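Glutaredoxin-like protein NRDH (Escherichia coli, PDB 1H75) probably carries electrons to the NrdEF ribonucleotide reductase system, as a small glutaredoxin-family redox protein with a redox-active disulfide. Local coordinates at residues R2-T7 with E29-D34; Y6-C11 with R49-V54; E22-D27 with R71-P76. All blocks are in the same frame, centred on the assembly; numbering follows the deposited sequence.

Contact 1 of 3, residues R2-T7 with E29-D34; sequences RITIYT and EMINVD
I31 and Y6 lie side by side on the parallel strands 29-32 and 3-7, which helix 12-23 connects in the first beta-alpha-beta crossover of the thioredoxin fold. The strand axes approach to 4.6 Å at an angle of 24°, and the register T4-E29, I5-M30, Y6-I31, T7-N32 is held by five backbone N-H...O bonds running from E29 N to I3 O through to V33 N to T7 O. On the face carrying T4, Y6, E29 and I31, the main bump is the end of I31. With its side chain extended, CD1 settles into the hollow between Y6 CE2, 3.7 Å away, and T4 CG2, 3.9 Å away. T4 CG2 is itself set over one face of the Y6 ring, near the rim, while V33 CG1 comes up at the edge of that ring and touches Y6 CB at 3.8 Å. Helix 37-45 closes over this surface through A39 and L43; I5 and T7 on the other face meet helix 12-23.

Toward the strand starts the fit becomes polar. CG of E29 is wedged between its own backbone N and carbonyl carbon (chi1 55°), which folds the carboxylate back across T4. T4 OG1 donates to E29 OE2 at a very short 2.5 Å, a length to be read with caution. R2 NH1 stands 3.6 Å from E29 OE1 in a salt bridge, the guanidinium and carboxylate planes being 24° apart. With a leucine in place of E29, the T4 hydroxyl would probably lose its acceptor and R2 the mate for its charge. At the opposite end of the pairing, V33 CG2 rests 3.4 Å from T7 O, the carbonyl that also accepts the V33 N-H.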
ATOM      1  N   ARG A   2      -9.453  -4.045   6.144  1.00 32.89           N
ATOM      2  CA  ARG A   2      -8.008  -4.175   6.239  1.00 29.21           C
ATOM      3  C   ARG A   2      -7.293  -3.424   5.111  1.00 25.97           C
ATOM      4  O   ARG A   2      -7.677  -3.540   3.951  1.00 26.48           O
ATOM      5  CB  ARG A   2      -7.629  -5.655   6.171  1.00 31.76           C
ATOM      6  CG  ARG A   2      -6.139  -5.926   6.231  1.00 35.81           C
ATOM      7  CD  ARG A   2      -5.806  -7.292   5.625  1.00 39.55           C
ATOM      8  NE  ARG A   2      -6.506  -8.392   6.281  1.00 43.33           N
ATOM      9  CZ  ARG A   2      -6.337  -8.731   7.555  1.00 45.83           C
ATOM     10  NH1 ARG A   2      -5.488  -8.047   8.318  1.00 47.34           N
ATOM     11  NH2 ARG A   2      -7.000  -9.762   8.065  1.00 46.44           N
ATOM     12  N   ILE A   3      -6.271  -2.652   5.469  1.00 21.43           N
ATOM     13  CA  ILE A   3      -5.459  -1.912   4.495  1.00 18.23           C
ATOM     14  C   ILE A   3      -4.050  -2.487   4.622  1.00 17.70           C
ATOM     15  O   ILE A   3      -3.476  -2.496   5.715  1.00 18.18           O
ATOM     16  CB  ILE A   3      -5.382  -0.404   4.827  1.00 16.05           C
ATOM     17  CG1 ILE A   3      -6.786   0.199   4.808  1.00 17.11           C
ATOM     18  CG2 ILE A   3      -4.470   0.314   3.831  1.00 16.00           C
ATOM     19  CD1 ILE A   3      -6.833   1.628   5.322  1.00 17.73           C
ATOM     20  N   THR A   4      -3.515  -3.021   3.533  1.00 16.40           N
ATOM     21  CA  THR A   4      -2.163  -3.562   3.567  1.00 15.63           C
ATOM     22  C   THR A   4      -1.301  -2.766   2.600  1.00 15.59           C
ATOM     23  O   THR A   4      -1.713  -2.516   1.463  1.00 16.25           O
ATOM     24  CB  THR A   4      -2.134  -5.033   3.125  1.00 16.45           C
ATOM     25  OG1 THR A   4      -2.995  -5.801   3.969  1.00 17.57           O
ATOM     26  CG2 THR A   4      -0.720  -5.583   3.188  1.00 18.32           C
ATOM     27  N   ILE A   5      -0.122  -2.352   3.058  1.00 14.89           N
ATOM     28  CA  ILE A   5       0.788  -1.611   2.188  1.00 15.09           C
ATOM     29  C   ILE A   5       1.985  -2.519   1.946  1.00 16.13           C
ATOM     30  O   ILE A   5       2.669  -2.887   2.906  1.00 16.87           O
ATOM     31  CB  ILE A   5       1.328  -0.299   2.843  1.00 15.22           C
ATOM     32  CG1 ILE A   5       0.168   0.617   3.257  1.00 16.59           C
ATOM     33  CG2 ILE A   5       2.269   0.413   1.871  1.00 16.42           C
ATOM     34  CD1 ILE A   5       0.606   1.929   3.956  1.00 18.37           C
ATOM     35  N   TYR A   6       2.216  -2.896   0.687  1.00 14.33           N
ATOM     36  CA  TYR A   6       3.378  -3.730   0.335  1.00 15.00           C
ATOM     37  C   TYR A   6       4.477  -2.721   0.075  1.00 15.97           C
ATOM     38  O   TYR A   6       4.361  -1.854  -0.807  1.00 16.23           O
ATOM     39  CB  TYR A   6       3.074  -4.596  -0.889  1.00 13.25           C
ATOM     40  CG  TYR A   6       2.039  -5.659  -0.539  1.00 14.27           C
ATOM     41  CD1 TYR A   6       0.671  -5.425  -0.713  1.00 17.40           C
ATOM     42  CD2 TYR A   6       2.434  -6.872   0.046  1.00 15.95           C
ATOM     43  CE1 TYR A   6      -0.281  -6.376  -0.312  1.00 16.53           C
ATOM     44  CE2 TYR A   6       1.498  -7.817   0.447  1.00 17.96           C
ATOM     45  CZ  TYR A   6       0.146  -7.564   0.266  1.00 19.37           C
ATOM     46  OH  TYR A   6      -0.761  -8.505   0.688  1.00 21.35           O
ATOM     47  N   THR A   7       5.582  -2.872   0.802  1.00 15.31           N
ATOM     48  CA  THR A   7       6.622  -1.868   0.757  1.00 17.70           C
ATOM     49  C   THR A   7       8.074  -2.340   0.620  1.00 19.97           C
ATOM     50  O   THR A   7       8.351  -3.534   0.593  1.00 19.01           O
ATOM     51  CB  THR A   7       6.471  -1.032   2.056  1.00 19.07           C
ATOM     52  OG1 THR A   7       7.274   0.145   1.991  1.00 20.97           O
ATOM     53  CG2 THR A   7       6.872  -1.887   3.279  1.00 19.55           C
ATOM     54  N   GLU A  29      -1.461  -2.434   7.827  1.00 21.74           N
ATOM     55  CA  GLU A  29      -0.384  -3.370   8.075  1.00 22.63           C
ATOM     56  C   GLU A  29       0.607  -3.180   6.941  1.00 22.51           C
ATOM     57  O   GLU A  29       0.239  -2.761   5.837  1.00 21.58           O
ATOM     58  CB  GLU A  29      -0.896  -4.819   8.100  1.00 25.22           C
ATOM     59  CG  GLU A  29      -1.668  -5.264   6.865  1.00 31.33           C
ATOM     60  CD  GLU A  29      -2.048  -6.742   6.914  1.00 34.55           C
ATOM     61  OE1 GLU A  29      -1.986  -7.338   8.012  1.00 37.80           O
ATOM     62  OE2 GLU A  29      -2.424  -7.304   5.859  1.00 35.61           O
ATOM     63  N   MET A  30       1.875  -3.444   7.221  1.00 22.07           N
ATOM     64  CA  MET A  30       2.881  -3.303   6.192  1.00 23.14           C
ATOM     65  C   MET A  30       3.548  -4.639   5.980  1.00 23.08           C
ATOM     66  O   MET A  30       3.709  -5.415   6.924  1.00 23.02           O
ATOM     67  CB  MET A  30       3.921  -2.269   6.595  1.00 26.62           C
ATOM     68  CG  MET A  30       3.352  -0.881   6.766  1.00 30.40           C
ATOM     69  SD  MET A  30       4.650   0.259   7.190  1.00 36.99           S
ATOM     70  CE  MET A  30       4.864   1.107   5.631  1.00 36.03           C
ATOM     71  N   ILE A  31       3.898  -4.914   4.732  1.00 20.09           N
ATOM     72  CA  ILE A  31       4.583  -6.151   4.391  1.00 19.51           C
ATOM     73  C   ILE A  31       5.720  -5.779   3.476  1.00 19.18           C
ATOM     74  O   ILE A  31       5.500  -5.291   2.365  1.00 18.77           O
ATOM     75  CB  ILE A  31       3.667  -7.128   3.674  1.00 20.30           C
ATOM     76  CG1 ILE A  31       2.578  -7.591   4.639  1.00 21.03           C
ATOM     77  CG2 ILE A  31       4.505  -8.304   3.092  1.00 18.90           C
ATOM     78  CD1 ILE A  31       1.595  -8.558   4.045  1.00 25.03           C
ATOM     79  N   ASN A  32       6.944  -6.010   3.943  1.00 18.29           N
ATOM     80  CA  ASN A  32       8.141  -5.707   3.172  1.00 17.44           C
ATOM     81  C   ASN A  32       8.328  -6.795   2.110  1.00 16.77           C
ATOM     82  O   ASN A  32       8.587  -7.945   2.457  1.00 17.47           O
ATOM     83  CB  ASN A  32       9.354  -5.703   4.107  1.00 19.46           C
ATOM     84  CG  ASN A  32      10.608  -5.225   3.423  1.00 21.49           C
ATOM     85  OD1 ASN A  32      11.205  -4.227   3.841  1.00 27.64           O
ATOM     86  ND2 ASN A  32      11.022  -5.921   2.365  1.00 19.67           N
ATOM     87  N   VAL A  33       8.207  -6.430   0.832  1.00 17.14           N
ATOM     88  CA  VAL A  33       8.311  -7.395  -0.260  1.00 17.22           C
ATOM     89  C   VAL A  33       9.694  -8.013  -0.464  1.00 17.82           C
ATOM     90  O   VAL A  33       9.824  -9.051  -1.129  1.00 18.39           O
ATOM     91  CB  VAL A  33       7.819  -6.784  -1.612  1.00 17.53           C
ATOM     92  CG1 VAL A  33       6.356  -6.351  -1.472  1.00 18.30           C
ATOM     93  CG2 VAL A  33       8.681  -5.611  -2.020  1.00 18.47           C
ATOM     94  N   ASP A  34      10.721  -7.391   0.099  1.00 17.93           N
ATOM     95  CA  ASP A  34      12.071  -7.945  -0.016  1.00 20.23           C
ATOM     96  C   ASP A  34      12.260  -9.043   1.045  1.00 19.71           C
ATOM     97  O   ASP A  34      12.968 -10.030   0.805  1.00 19.80           O
ATOM     98  CB  ASP A  34      13.107  -6.820   0.134  1.00 21.32           C
ATOM     99  CG  ASP A  34      13.119  -5.889  -1.071  1.00 22.20           C
ATOM    100  OD1 ASP A  34      13.396  -4.696  -0.889  1.00 26.19           O
ATOM    101  OD2 ASP A  34      12.855  -6.350  -2.198  1.00 26.07           O
TER

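Contact 2 of 3, residues Y6-C11 with R49-V54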
ATOM      1  N   TYR A   6       2.216  -2.896   0.687  1.00 14.33           N
ATOM      2  CA  TYR A   6       3.378  -3.730   0.335  1.00 15.00           C
ATOM      3  C   TYR A   6       4.477  -2.721   0.075  1.00 15.97           C
ATOM      4  O   TYR A   6       4.361  -1.854  -0.807  1.00 16.23           O
ATOM      5  CB  TYR A   6       3.074  -4.596  -0.889  1.00 13.25           C
ATOM      6  CG  TYR A   6       2.039  -5.659  -0.539  1.00 14.27           C
ATOM      7  CD1 TYR A   6       0.671  -5.425  -0.713  1.00 17.40           C
ATOM      8  CD2 TYR A   6       2.434  -6.872   0.046  1.00 15.95           C
ATOM      9  CE1 TYR A   6      -0.281  -6.376  -0.312  1.00 16.53           C
ATOM     10  CE2 TYR A   6       1.498  -7.817   0.447  1.00 17.96           C
ATOM     11  CZ  TYR A   6       0.146  -7.564   0.266  1.00 19.37           C
ATOM     12  OH  TYR A   6      -0.761  -8.505   0.688  1.00 21.35           O
ATOM     13  N   THR A   7       5.582  -2.872   0.802  1.00 15.31           N
ATOM     14  CA  THR A   7       6.622  -1.868   0.757  1.00 17.70           C
ATOM     15  C   THR A   7       8.074  -2.340   0.620  1.00 19.97           C
ATOM     16  O   THR A   7       8.351  -3.534   0.593  1.00 19.01           O
ATOM     17  CB  THR A   7       6.471  -1.032   2.056  1.00 19.07           C
ATOM     18  OG1 THR A   7       7.274   0.145   1.991  1.00 20.97           O
ATOM     19  CG2 THR A   7       6.872  -1.887   3.279  1.00 19.55           C
ATOM     20  N   ARG A   8       8.981  -1.370   0.550  1.00 22.03           N
ATOM     21  CA  ARG A   8      10.421  -1.609   0.425  1.00 26.90           C
ATOM     22  C   ARG A   8      11.154  -0.464   1.134  1.00 28.68           C
ATOM     23  O   ARG A   8      10.659   0.660   1.161  1.00 27.08           O
ATOM     24  CB  ARG A   8      10.802  -1.647  -1.068  1.00 26.63           C
ATOM     25  CG  ARG A   8      12.262  -1.399  -1.376  1.00 30.79           C
ATOM     26  CD  ARG A   8      12.557  -1.709  -2.821  1.00 31.00           C
ATOM     27  NE  ARG A   8      12.364  -3.121  -3.139  1.00 32.03           N
ATOM     28  CZ  ARG A   8      12.194  -3.582  -4.375  1.00 31.87           C
ATOM     29  NH1 ARG A   8      12.188  -2.741  -5.405  1.00 32.07           N
ATOM     30  NH2 ARG A   8      12.039  -4.878  -4.588  1.00 31.84           N
ATOM     31  N   ASN A   9      12.319  -0.740   1.722  1.00 32.39           N
ATOM     32  CA  ASN A   9      13.073   0.318   2.397  1.00 34.39           C
ATOM     33  C   ASN A   9      13.691   1.205   1.320  1.00 35.17           C
ATOM     34  O   ASN A   9      13.866   0.776   0.187  1.00 36.06           O
ATOM     35  CB  ASN A   9      14.174  -0.278   3.292  1.00 37.17           C
ATOM     36  CG  ASN A   9      13.609  -1.073   4.472  1.00 39.59           C
ATOM     37  OD1 ASN A   9      12.940  -0.518   5.342  1.00 42.46           O
ATOM     38  ND2 ASN A   9      13.876  -2.378   4.499  1.00 42.00           N
ATOM     39  N   ASP A  10      13.986   2.454   1.659  1.00 36.59           N
ATOM     40  CA  ASP A  10      14.588   3.376   0.698  1.00 37.03           C
ATOM     41  C   ASP A  10      13.639   3.683  -0.463  1.00 35.63           C
ATOM     42  O   ASP A  10      14.068   4.096  -1.545  1.00 35.11           O
ATOM     43  CB  ASP A  10      15.896   2.787   0.150  1.00 40.55           C
ATOM     44  CG  ASP A  10      16.620   3.743  -0.773  1.00 43.01           C
ATOM     45  OD1 ASP A  10      17.146   4.762  -0.274  1.00 45.52           O
ATOM     46  OD2 ASP A  10      16.658   3.480  -1.996  1.00 44.99           O
ATOM     47  N   CYS A  11      12.346   3.479  -0.228  1.00 31.61           N
ATOM     48  CA  CYS A  11      11.324   3.730  -1.241  1.00 28.48           C
ATOM     49  C   CYS A  11      10.570   4.987  -0.795  1.00 26.32           C
ATOM     50  O   CYS A  11       9.816   4.962   0.184  1.00 26.64           O
ATOM     51  CB  CYS A  11      10.399   2.498  -1.346  1.00 25.71           C
ATOM     52  SG  CYS A  11       8.813   2.751  -2.223  1.00 25.83           S
ATOM     53  N   ARG A  49       4.062  -3.173 -11.120  1.00 16.42           N
ATOM     54  CA  ARG A  49       5.437  -2.928 -11.571  1.00 18.21           C
ATOM     55  C   ARG A  49       6.174  -1.867 -10.756  1.00 19.48           C
ATOM     56  O   ARG A  49       7.318  -1.516 -11.055  1.00 18.17           O
ATOM     57  CB  ARG A  49       5.431  -2.524 -13.054  1.00 20.66           C
ATOM     58  CG  ARG A  49       4.637  -3.469 -13.945  1.00 23.63           C
ATOM     59  CD  ARG A  49       5.211  -3.639 -15.363  1.00 30.56           C
ATOM     60  NE  ARG A  49       5.619  -2.400 -16.024  1.00 30.67           N
ATOM     61  CZ  ARG A  49       6.124  -2.357 -17.255  1.00 35.58           C
ATOM     62  NH1 ARG A  49       6.275  -3.480 -17.948  1.00 36.95           N
ATOM     63  NH2 ARG A  49       6.484  -1.203 -17.804  1.00 35.09           N
ATOM     64  N   GLN A  50       5.526  -1.346  -9.721  1.00 19.03           N
ATOM     65  CA  GLN A  50       6.163  -0.334  -8.890  1.00 19.95           C
ATOM     66  C   GLN A  50       5.642  -0.448  -7.474  1.00 18.75           C
ATOM     67  O   GLN A  50       4.593  -1.052  -7.236  1.00 16.87           O
ATOM     68  CB  GLN A  50       5.870   1.068  -9.424  1.00 22.73           C
ATOM     69  CG  GLN A  50       4.413   1.441  -9.351  1.00 23.92           C
ATOM     70  CD  GLN A  50       4.147   2.909  -9.695  1.00 26.72           C
ATOM     71  OE1 GLN A  50       2.994   3.334  -9.761  1.00 26.84           O
ATOM     72  NE2 GLN A  50       5.210   3.685  -9.910  1.00 25.92           N
ATOM     73  N   LEU A  51       6.383   0.123  -6.533  1.00 18.60           N
ATOM     74  CA  LEU A  51       5.976   0.110  -5.137  1.00 18.57           C
ATOM     75  C   LEU A  51       5.667   1.519  -4.671  1.00 17.65           C
ATOM     76  O   LEU A  51       6.100   2.505  -5.274  1.00 18.18           O
ATOM     77  CB  LEU A  51       7.078  -0.471  -4.256  1.00 19.24           C
ATOM     78  CG  LEU A  51       7.410  -1.939  -4.505  1.00 20.14           C
ATOM     79  CD1 LEU A  51       8.714  -2.305  -3.818  1.00 22.05           C
ATOM     80  CD2 LEU A  51       6.275  -2.790  -3.978  1.00 18.68           C
ATOM     81  N   PRO A  52       4.866   1.631  -3.611  1.00 17.16           N
ATOM     82  CA  PRO A  52       4.247   0.536  -2.868  1.00 14.68           C
ATOM     83  C   PRO A  52       3.027  -0.002  -3.615  1.00 14.71           C
ATOM     84  O   PRO A  52       2.609   0.549  -4.626  1.00 14.01           O
ATOM     85  CB  PRO A  52       3.791   1.226  -1.587  1.00 15.73           C
ATOM     86  CG  PRO A  52       3.340   2.581  -2.133  1.00 13.77           C
ATOM     87  CD  PRO A  52       4.485   2.942  -3.046  1.00 15.32           C
ATOM     88  N   VAL A  53       2.477  -1.091  -3.106  1.00 12.45           N
ATOM     89  CA  VAL A  53       1.221  -1.585  -3.627  1.00 13.46           C
ATOM     90  C   VAL A  53       0.290  -1.541  -2.421  1.00 13.38           C
ATOM     91  O   VAL A  53       0.629  -2.028  -1.334  1.00 15.36           O
ATOM     92  CB  VAL A  53       1.295  -3.019  -4.185  1.00 13.08           C
ATOM     93  CG1 VAL A  53      -0.124  -3.531  -4.468  1.00 14.59           C
ATOM     94  CG2 VAL A  53       2.081  -3.018  -5.486  1.00 13.89           C
ATOM     95  N   VAL A  54      -0.872  -0.924  -2.590  1.00 12.35           N
ATOM     96  CA  VAL A  54      -1.839  -0.857  -1.510  1.00 12.97           C
ATOM     97  C   VAL A  54      -3.037  -1.691  -1.884  1.00 13.11           C
ATOM     98  O   VAL A  54      -3.568  -1.563  -2.998  1.00 13.48           O
ATOM     99  CB  VAL A  54      -2.343   0.589  -1.250  1.00 12.37           C
ATOM    100  CG1 VAL A  54      -3.445   0.562  -0.196  1.00 14.33           C
ATOM    101  CG2 VAL A  54      -1.198   1.480  -0.819  1.00 14.88           C
TER
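L51 CD1 lies over one face of the R8 guanidinium, 3.6 Å above its plane and toward the rim, while the Y6 ring has V53 O at its edge, 3.5 Å from Y6 CD1. R8 and L51 cross at about a right angle, and CD1 also packs on R8 CB at 3.5 Å. The bend of R8 at chi3 (-64°) brings the guanidinium back over this methyl; its NH2 is salt-bridged to D34.

Y6 and V53 form a hydrogen-bonded antiparallel pair. Y6 N donates to V53 O at 2.7 Å, almost straight at 175°, whereas V53 N reaches Y6 O at 3.1 Å, in the carbonyl plane on a lone pair. P52, preceded by a cis peptide, presses CB to 3.2 Å from the same Y6 O.

This is the cis-proline loop of the thioredoxin fold facing the CxxC. C11, at the N-cap position before its helix, has SG at loose van der Waals distance from L51 CB (4.2 Å), P52 CD and the L51 carbonyl. The sulfur, bonded to C14 in the redox-active disulfide, thus takes no hydrogen bond from 49-54; the contact's polar bonds lie further back, at the Y6-V53 pair.

Contact 3 of 3, residues E22-D27 with R71-P76; sequences ENRGFD and RLHPAP
F26 and H73 are the residues whose backbones come nearest, with CA atoms 7.9 Å apart, and F26 closes the Schellman motif that ends helix 12-23, G25 (phi 67°) being its C-prime residue, with G25 N bonded to E22 O and F26 N to M21 O. The F26 side chain points its edge at the face of H73 in an offset edge-to-face pair, centroids 5.0 Å apart and planes at 75°; F26 CZ lies 3.5 Å from H73 ND1. Both faces of the phenyl ring are in contact near the rim, one with L72 O and the other with R24 CB. L72 CB meets F26 CE1 at 3.6 Å, crossing at about a right angle.

R24 runs extended from CG to NE past H73, its CG 3.9 Å from H73 CE1. One water, in the plane of the imidazole at its edge, joins the two: it is 2.8 Å from H73 NE2 and makes a weak 3.4 Å bond to R24 NE. The stronger polar partners of R24 lie elsewhere, N70 OD1 for NE and the A20 carbonyl for NH1.

The contact is a surface one and joins L72-P74, just after helix 66-69, to the turn that follows helix 12-23. R24 and F26 also touch I69 of helix 66-69, while L72 reaches W61 on strand 59-62.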
ATOM      1  N   GLU A  22      -1.115   7.739   8.012  1.00 18.43           N
ATOM      2  CA  GLU A  22      -1.021   8.117   9.412  1.00 17.91           C
ATOM      3  C   GLU A  22      -1.633   9.498   9.630  1.00 18.56           C
ATOM      4  O   GLU A  22      -2.268   9.749  10.661  1.00 18.59           O
ATOM      5  CB  GLU A  22       0.450   8.097   9.864  1.00 20.91           C
ATOM      6  CG  GLU A  22       1.039   6.674   9.823  1.00 22.32           C
ATOM      7  CD  GLU A  22       2.545   6.618  10.053  1.00 24.75           C
ATOM      8  OE1 GLU A  22       3.028   5.522  10.408  1.00 30.63           O
ATOM      9  OE2 GLU A  22       3.246   7.635   9.868  1.00 26.58           O
ATOM     10  N   ASN A  23      -1.459  10.385   8.653  1.00 16.84           N
ATOM     11  CA  ASN A  23      -1.991  11.733   8.759  1.00 17.73           C
ATOM     12  C   ASN A  23      -3.521  11.715   8.802  1.00 16.70           C
ATOM     13  O   ASN A  23      -4.135  12.643   9.324  1.00 16.39           O
ATOM     14  CB  ASN A  23      -1.534  12.606   7.587  1.00 19.31           C
ATOM     15  CG  ASN A  23      -0.090  13.052   7.708  1.00 20.22           C
ATOM     16  OD1 ASN A  23       0.532  12.884   8.756  1.00 23.26           O
ATOM     17  ND2 ASN A  23       0.445  13.639   6.638  1.00 22.29           N
ATOM     18  N   ARG A  24      -4.123  10.652   8.276  1.00 17.89           N
ATOM     19  CA  ARG A  24      -5.588  10.519   8.241  1.00 17.27           C
ATOM     20  C   ARG A  24      -6.153   9.574   9.287  1.00 17.83           C
ATOM     21  O   ARG A  24      -7.349   9.245   9.272  1.00 17.14           O
ATOM     22  CB  ARG A  24      -6.020  10.059   6.853  1.00 18.96           C
ATOM     23  CG  ARG A  24      -5.667  11.048   5.742  1.00 18.96           C
ATOM     24  CD  ARG A  24      -5.729  10.351   4.388  1.00 21.55           C
ATOM     25  NE  ARG A  24      -5.641  11.284   3.265  1.00 23.21           N
ATOM     26  CZ  ARG A  24      -4.544  11.944   2.916  1.00 22.57           C
ATOM     27  NH1 ARG A  24      -3.418  11.784   3.602  1.00 23.52           N
ATOM     28  NH2 ARG A  24      -4.576  12.767   1.870  1.00 26.45           N
ATOM     29  N   GLY A  25      -5.288   9.122  10.186  1.00 16.68           N
ATOM     30  CA  GLY A  25      -5.714   8.220  11.241  1.00 17.09           C
ATOM     31  C   GLY A  25      -6.155   6.837  10.783  1.00 18.54           C
ATOM     32  O   GLY A  25      -7.015   6.214  11.415  1.00 19.43           O
ATOM     33  N   PHE A  26      -5.574   6.342   9.691  1.00 18.34           N
ATOM     34  CA  PHE A  26      -5.920   5.010   9.192  1.00 17.55           C
ATOM     35  C   PHE A  26      -5.077   3.905   9.842  1.00 19.47           C
ATOM     36  O   PHE A  26      -3.915   4.108  10.173  1.00 20.41           O
ATOM     37  CB  PHE A  26      -5.689   4.890   7.674  1.00 15.62           C
ATOM     38  CG  PHE A  26      -6.508   5.832   6.828  1.00 15.15           C
ATOM     39  CD1 PHE A  26      -6.179   6.021   5.489  1.00 17.43           C
ATOM     40  CD2 PHE A  26      -7.600   6.510   7.349  1.00 16.54           C
ATOM     41  CE1 PHE A  26      -6.923   6.868   4.682  1.00 15.31           C
ATOM     42  CE2 PHE A  26      -8.356   7.368   6.541  1.00 16.74           C
ATOM     43  CZ  PHE A  26      -8.020   7.547   5.215  1.00 15.54           C
ATOM     44  N   ASP A  27      -5.670   2.733  10.031  1.00 20.49           N
ATOM     45  CA  ASP A  27      -4.907   1.618  10.573  1.00 20.54           C
ATOM     46  C   ASP A  27      -4.531   0.779   9.370  1.00 19.98           C
ATOM     47  O   ASP A  27      -5.354   0.562   8.492  1.00 19.29           O
ATOM     48  CB  ASP A  27      -5.741   0.780  11.539  1.00 23.73           C
ATOM     49  CG  ASP A  27      -6.033   1.516  12.823  1.00 26.84           C
ATOM     50  OD1 ASP A  27      -5.084   2.040  13.442  1.00 29.88           O
ATOM     51  OD2 ASP A  27      -7.214   1.576  13.208  1.00 31.99           O
ATOM     52  N   ARG A  71      -9.751   7.531  -0.816  1.00 14.67           N
ATOM     53  CA  ARG A  71     -10.922   6.667  -0.950  1.00 15.25           C
ATOM     54  C   ARG A  71     -11.050   5.694   0.225  1.00 15.71           C
ATOM     55  O   ARG A  71     -12.015   4.937   0.296  1.00 17.27           O
ATOM     56  CB  ARG A  71     -10.877   5.899  -2.274  1.00 16.06           C
ATOM     57  CG  ARG A  71     -11.003   6.835  -3.473  1.00 17.63           C
ATOM     58  CD  ARG A  71     -11.170   6.067  -4.775  1.00 20.81           C
ATOM     59  NE  ARG A  71     -12.315   5.167  -4.689  1.00 20.42           N
ATOM     60  CZ  ARG A  71     -12.595   4.214  -5.570  1.00 22.74           C
ATOM     61  NH1 ARG A  71     -11.814   4.024  -6.621  1.00 22.50           N
ATOM     62  NH2 ARG A  71     -13.659   3.436  -5.379  1.00 23.95           N
ATOM     63  N   LEU A  72     -10.086   5.731   1.140  1.00 15.48           N
ATOM     64  CA  LEU A  72     -10.091   4.860   2.314  1.00 15.55           C
ATOM     65  C   LEU A  72     -10.752   5.476   3.560  1.00 15.86           C
ATOM     66  O   LEU A  72     -10.779   4.840   4.613  1.00 17.09           O
ATOM     67  CB  LEU A  72      -8.652   4.463   2.673  1.00 16.30           C
ATOM     68  CG  LEU A  72      -7.887   3.778   1.531  1.00 17.81           C
ATOM     69  CD1 LEU A  72      -6.497   3.396   2.021  1.00 18.96           C
ATOM     70  CD2 LEU A  72      -8.652   2.553   1.043  1.00 20.03           C
ATOM     71  N   HIS A  73     -11.270   6.700   3.454  1.00 17.25           N
ATOM     72  CA  HIS A  73     -11.903   7.327   4.615  1.00 15.85           C
ATOM     73  C   HIS A  73     -13.074   6.467   5.045  1.00 18.12           C
ATOM     74  O   HIS A  73     -13.820   5.942   4.224  1.00 18.96           O
ATOM     75  CB  HIS A  73     -12.329   8.774   4.319  1.00 15.11           C
ATOM     76  CG  HIS A  73     -11.198   9.753   4.402  1.00 15.28           C
ATOM     77  ND1 HIS A  73     -10.495   9.973   5.566  1.00 16.80           N
ATOM     78  CD2 HIS A  73     -10.621  10.540   3.459  1.00 14.53           C
ATOM     79  CE1 HIS A  73      -9.530  10.845   5.338  1.00 16.66           C
ATOM     80  NE2 HIS A  73      -9.588  11.204   4.068  1.00 16.78           N
ATOM     81  N   PRO A  74     -13.253   6.318   6.354  1.00 18.20           N
ATOM     82  CA  PRO A  74     -14.352   5.476   6.831  1.00 19.87           C
ATOM     83  C   PRO A  74     -15.777   5.949   6.574  1.00 20.49           C
ATOM     84  O   PRO A  74     -16.079   7.135   6.598  1.00 18.40           O
ATOM     85  CB  PRO A  74     -14.038   5.311   8.322  1.00 20.28           C
ATOM     86  CG  PRO A  74     -13.392   6.616   8.681  1.00 21.30           C
ATOM     87  CD  PRO A  74     -12.484   6.902   7.469  1.00 18.82           C
ATOM     88  N   ALA A  75     -16.650   4.984   6.318  1.00 24.62           N
ATOM     89  CA  ALA A  75     -18.064   5.274   6.096  1.00 27.83           C
ATOM     90  C   ALA A  75     -18.701   5.579   7.457  1.00 30.41           C
ATOM     91  O   ALA A  75     -18.162   5.204   8.503  1.00 30.94           O
ATOM     92  CB  ALA A  75     -18.746   4.069   5.456  1.00 28.92           C
ATOM     93  N   PRO A  76     -19.857   6.260   7.464  1.00 32.48           N
ATOM     94  CA  PRO A  76     -20.534   6.597   8.721  1.00 34.58           C
ATOM     95  C   PRO A  76     -20.928   5.346   9.499  1.00 36.50           C
ATOM     96  O   PRO A  76     -21.146   4.299   8.848  1.00 37.38           O
ATOM     97  CB  PRO A  76     -21.768   7.376   8.258  1.00 34.65           C
ATOM     98  CG  PRO A  76     -21.392   7.886   6.909  1.00 34.42           C
ATOM     99  CD  PRO A  76     -20.629   6.742   6.308  1.00 33.05           C
TER
HETATM  100  O   HOH W   1      -8.303  13.323   2.848  1.00 32.20           O

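How the contacts relate
Contacts 1 and 2 have centres 8 Å apart and share Y6 and T7, because strand 3-7 pairs in parallel with 29-32 and antiparallel with 53-56. They also touch directly: D34 OD2 is salt-bridged to R8 NH2 at 2.9 Å, and V33 CG2 packs on L51 CD1 at 3.8 Å. Contact 2 holds C11 of the redox-active disulfide, and from contact 1 T7 touches its partner C14. Contact 3, with its centre about 20 Å from that of contact 2, lies across the chain's centre from it. It meets contact 1, centres about 17 Å apart, through I3 CD1, which is 3.8 Å from L72 CD1.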